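Local coordinates for protein putative esterase (Uncultured bacterium, PDB 7C4D) that probably hydrolyses carboxylic esters, as a marine bacterial carboxylesterase of the alpha/beta hydrolase fold, at residues Leu14-Lys19 / Tyr53-Arg58. Numbering follows the deposited sequence. Where two conformers were deposited one is given.
Sequences LFFRKK and YLIDQR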
ATOM      1  N   LEU A  14      14.406   2.828   3.748  1.00 49.94           N
ATOM      2  CA  LEU A  14      13.420   1.767   3.626  1.00 47.48           C
ATOM      3  C   LEU A  14      14.140   0.473   3.235  1.00 43.40           C
ATOM      4  O   LEU A  14      15.117   0.496   2.476  1.00 44.65           O
ATOM      5  CB  LEU A  14      12.339   2.164   2.615  1.00 50.39           C
ATOM      6  CG  LEU A  14      11.428   3.331   2.985  1.00 54.35           C
ATOM      7  CD1 LEU A  14      10.327   3.524   1.943  1.00 49.76           C
ATOM      8  CD2 LEU A  14      10.840   3.188   4.380  1.00 48.63           C
ATOM      9  N   PHE A  15      13.705  -0.621   3.849  1.00 42.01           N
ATOM     10  CA  PHE A  15      14.055  -1.953   3.386  1.00 43.23           C
ATOM     11  C   PHE A  15      13.374  -2.234   2.045  1.00 48.87           C
ATOM     12  O   PHE A  15      12.216  -1.847   1.839  1.00 42.38           O
ATOM     13  CB  PHE A  15      13.602  -3.013   4.380  1.00 37.43           C
ATOM     14  CG  PHE A  15      13.825  -4.410   3.863  1.00 38.85           C
ATOM     15  CD1 PHE A  15      15.095  -4.959   3.801  1.00 46.55           C
ATOM     16  CD2 PHE A  15      12.771  -5.182   3.447  1.00 39.93           C
ATOM     17  CE1 PHE A  15      15.288  -6.244   3.320  1.00 41.87           C
ATOM     18  CE2 PHE A  15      12.950  -6.451   2.931  1.00 38.63           C
ATOM     19  CZ  PHE A  15      14.216  -6.990   2.885  1.00 40.41           C
ATOM     20  N   PHE A  16      14.112  -2.912   1.149  1.00 44.55           N
ATOM     21  CA  PHE A  16      13.634  -3.328  -0.166  1.00 43.95           C
ATOM     22  C   PHE A  16      14.305  -4.637  -0.578  1.00 46.77           C
ATOM     23  O   PHE A  16      15.347  -5.037  -0.035  1.00 45.48           O
ATOM     24  CB  PHE A  16      13.976  -2.305  -1.259  1.00 43.57           C
ATOM     25  CG  PHE A  16      15.443  -2.197  -1.587  1.00 43.88           C
ATOM     26  CD1 PHE A  16      16.297  -1.433  -0.796  1.00 45.77           C
ATOM     27  CD2 PHE A  16      15.978  -2.875  -2.675  1.00 45.83           C
ATOM     28  CE1 PHE A  16      17.646  -1.323  -1.112  1.00 45.90           C
ATOM     29  CE2 PHE A  16      17.328  -2.770  -2.985  1.00 46.19           C
ATOM     30  CZ  PHE A  16      18.159  -2.001  -2.198  1.00 48.07           C
ATOM     31  N   ARG A  17      13.648  -5.284  -1.535  1.00 45.77           N
ATOM     32  CA  ARG A  17      14.177  -6.400  -2.309  0.50 46.08           C
ATOM     33  C   ARG A  17      13.973  -6.080  -3.792  1.00 50.08           C
ATOM     34  O   ARG A  17      12.956  -5.490  -4.168  1.00 47.23           O
ATOM     35  CB  ARG A  17      13.421  -7.688  -1.956  0.50 41.53           C
ATOM     36  CG  ARG A  17      13.749  -8.267  -0.588  0.50 44.58           C
ATOM     37  CD  ARG A  17      13.413  -9.746  -0.448  0.50 44.59           C
ATOM     38  NE  ARG A  17      11.984 -10.001  -0.550  0.50 43.64           N
ATOM     39  CZ  ARG A  17      11.419 -10.762  -1.489  0.50 44.74           C
ATOM     40  NH1 ARG A  17      10.105 -10.944  -1.520  0.50 40.45           N
ATOM     41  NH2 ARG A  17      12.185 -11.367  -2.375  0.50 42.24           N
ATOM     42  N   LYS A  18      14.935  -6.470  -4.633  1.00 45.59           N
ATOM     43  CA  LYS A  18      14.889  -6.201  -6.067  1.00 48.30           C
ATOM     44  C   LYS A  18      14.774  -7.515  -6.840  1.00 49.33           C
ATOM     45  O   LYS A  18      15.561  -8.412  -6.617  1.00 48.69           O
ATOM     46  CB  LYS A  18      16.155  -5.448  -6.477  1.00 48.27           C
ATOM     47  CG  LYS A  18      16.277  -5.140  -7.961  1.00 53.47           C
ATOM     48  CD  LYS A  18      17.408  -4.196  -8.226  1.00 49.14           C
ATOM     49  CE  LYS A  18      17.793  -4.172  -9.678  1.00 54.62           C
ATOM     50  NZ  LYS A  18      19.041  -3.402  -9.852  1.00 59.44           N
ATOM     51  N   LYS A  19      13.760  -7.636  -7.694  1.00 46.68           N
ATOM     52  CA  LYS A  19      13.603  -8.748  -8.615  1.00 44.89           C
ATOM     53  C   LYS A  19      13.706  -8.187 -10.028  1.00 48.44           C
ATOM     54  O   LYS A  19      12.958  -7.270 -10.376  1.00 47.67           O
ATOM     55  CB  LYS A  19      12.216  -9.378  -8.446  1.00 49.25           C
ATOM     56  CG  LYS A  19      11.766  -9.698  -7.014  1.00 53.56           C
ATOM     57  CD  LYS A  19      12.557 -10.802  -6.334  1.00 50.22           C
ATOM     58  CE  LYS A  19      12.489 -12.135  -7.040  1.00 58.42           C
ATOM     59  NZ  LYS A  19      13.532 -13.046  -6.525  1.00 63.73           N
ATOM     60  N   TYR A  53      11.318  -3.146  -7.561  1.00 45.51           N
ATOM     61  CA  TYR A  53      11.692  -2.890  -6.170  1.00 45.07           C
ATOM     62  C   TYR A  53      10.478  -3.059  -5.259  1.00 43.92           C
ATOM     63  O   TYR A  53       9.460  -2.375  -5.433  1.00 41.11           O
ATOM     64  CB  TYR A  53      12.263  -1.483  -6.017  1.00 43.15           C
ATOM     65  CG  TYR A  53      13.564  -1.268  -6.736  1.00 43.89           C
ATOM     66  CD1 TYR A  53      13.583  -0.961  -8.084  1.00 44.23           C
ATOM     67  CD2 TYR A  53      14.778  -1.387  -6.074  1.00 44.06           C
ATOM     68  CE1 TYR A  53      14.773  -0.778  -8.756  1.00 44.11           C
ATOM     69  CE2 TYR A  53      15.982  -1.199  -6.722  1.00 42.56           C
ATOM     70  CZ  TYR A  53      15.970  -0.886  -8.070  1.00 48.44           C
ATOM     71  OH  TYR A  53      17.135  -0.657  -8.732  1.00 49.20           O
ATOM     72  N   LEU A  54      10.553  -4.058  -4.371  1.00 37.22           N
ATOM     73  CA  LEU A  54       9.502  -4.321  -3.398  1.00 43.02           C
ATOM     74  C   LEU A  54       9.939  -3.659  -2.096  1.00 44.89           C
ATOM     75  O   LEU A  54      10.865  -4.138  -1.428  1.00 50.00           O
ATOM     76  CB  LEU A  54       9.337  -5.825  -3.191  1.00 44.64           C
ATOM     77  CG  LEU A  54       9.041  -6.687  -4.418  1.00 42.10           C
ATOM     78  CD1 LEU A  54       8.962  -8.130  -3.990  1.00 42.38           C
ATOM     79  CD2 LEU A  54       7.714  -6.294  -5.039  1.00 42.18           C
ATOM     80  N   ILE A  55       9.293  -2.527  -1.803  1.00 47.69           N
ATOM     81  CA  ILE A  55       9.658  -1.635  -0.708  1.00 49.13           C
ATOM     82  C   ILE A  55       8.732  -1.938   0.467  1.00 51.85           C
ATOM     83  O   ILE A  55       7.545  -2.238   0.262  1.00 50.89           O
ATOM     84  CB  ILE A  55       9.530  -0.182  -1.203  1.00 54.34           C
ATOM     85  CG1 ILE A  55      10.733   0.239  -2.055  1.00 46.50           C
ATOM     86  CG2 ILE A  55       9.270   0.783  -0.066  1.00 68.49           C
ATOM     87  CD1 ILE A  55      11.934   0.476  -1.255  1.00 55.56           C
ATOM     88  N   ASP A  56       9.313  -1.974   1.679  1.00 45.05           N
ATOM     89  CA  ASP A  56       8.557  -2.002   2.931  1.00 42.59           C
ATOM     90  C   ASP A  56       8.472  -0.538   3.372  1.00 41.64           C
ATOM     91  O   ASP A  56       9.483   0.146   3.415  1.00 43.67           O
ATOM     92  CB  ASP A  56       9.240  -2.861   4.007  1.00 42.21           C
ATOM     93  CG  ASP A  56       9.195  -4.375   3.802  1.00 44.51           C
ATOM     94  OD1 ASP A  56       8.504  -4.831   2.898  1.00 50.41           O
ATOM     95  OD2 ASP A  56       9.804  -5.098   4.586  1.00 46.58           O
ATOM     96  N   GLN A  57       7.266  -0.005   3.550  1.00 41.57           N
ATOM     97  CA  GLN A  57       7.162   1.397   3.952  1.00 46.48           C
ATOM     98  C   GLN A  57       7.400   1.542   5.458  1.00 47.73           C
ATOM     99  O   GLN A  57       7.364   0.534   6.174  1.00 42.22           O
ATOM    100  CB  GLN A  57       5.815   1.949   3.511  1.00 49.17           C
ATOM    101  CG  GLN A  57       5.725   2.049   1.990  1.00 51.63           C
ATOM    102  CD  GLN A  57       4.386   2.588   1.606  1.00 56.84           C
ATOM    103  OE1 GLN A  57       4.194   3.801   1.483  1.00 63.47           O
ATOM    104  NE2 GLN A  57       3.434   1.678   1.514  1.00 58.28           N
ATOM    105  N   ARG A  58       7.623   2.794   5.923  1.00 46.46           N
ATOM    106  CA  ARG A  58       7.850   3.047   7.351  1.00 46.02           C
ATOM    107  C   ARG A  58       6.777   2.357   8.199  1.00 51.86           C
ATOM    108  O   ARG A  58       5.611   2.276   7.790  1.00 49.43           O
ATOM    109  CB  ARG A  58       7.972   4.549   7.617  1.00 52.28           C
ATOM    110  CG  ARG A  58       6.674   5.343   7.542  1.00 52.98           C
ATOM    111  CD  ARG A  58       6.832   6.705   8.197  1.00 47.42           C
ATOM    112  NE  ARG A  58       7.958   7.369   7.581  1.00 52.06           N
ATOM    113  CZ  ARG A  58       8.629   8.381   8.116  1.00 54.54           C
ATOM    114  NH1 ARG A  58       8.256   8.853   9.290  1.00 58.49           N
ATOM    115  NH2 ARG A  58       9.657   8.918   7.479  1.00 47.50           N
TER
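Swung away from its own backbone N (chi1 178°) and drawn out straight, the Lys-18 side chain runs beside the phenol of Tyr-53, its CG above one face, out toward the ring's rim, and its CD 3.6 Å from Tyr-53 CZ. At the edge of the same ring, Phe-16 has its CG lodged between its own N and C (chi1 69°), which sets its CD2 3.9 Å from Tyr-53 CD2, the two ring planes oblique at 49°. Were Tyr-53 an alanine, Phe-16 CD2 would probably lose its aromatic neighbour and the lysine's methylenes the ring they lie along. Phe-16 CB also packs on Ile-55 CD1 at 3.5 Å. The backbones illustrate antiparallel pairing: Leu-54 N donates to Arg-17 O (2.8 Å) and Arg-17 N returns a bond to Leu-54 O (3.0 Å), while beyond the non-hydrogen-bonded pair Phe-16/Ile-55 a nearly straight bond joins Asp-56 N to Phe-15 O (2.9 Å). Asp-56 OD2, the oxygen at the edge of the Phe-15 ring, accepts from Arg-62 N, and OD1 from Gly-36 N. Strand 16-19 thus forms one margin of the mixed alpha/beta hydrolase sheet, antiparallel to 51-55, which continues in parallel into 25-29; helix 71-84 covers Ile-55 through Phe-81, and helix 40-46 covers Leu-54 on the opposite face.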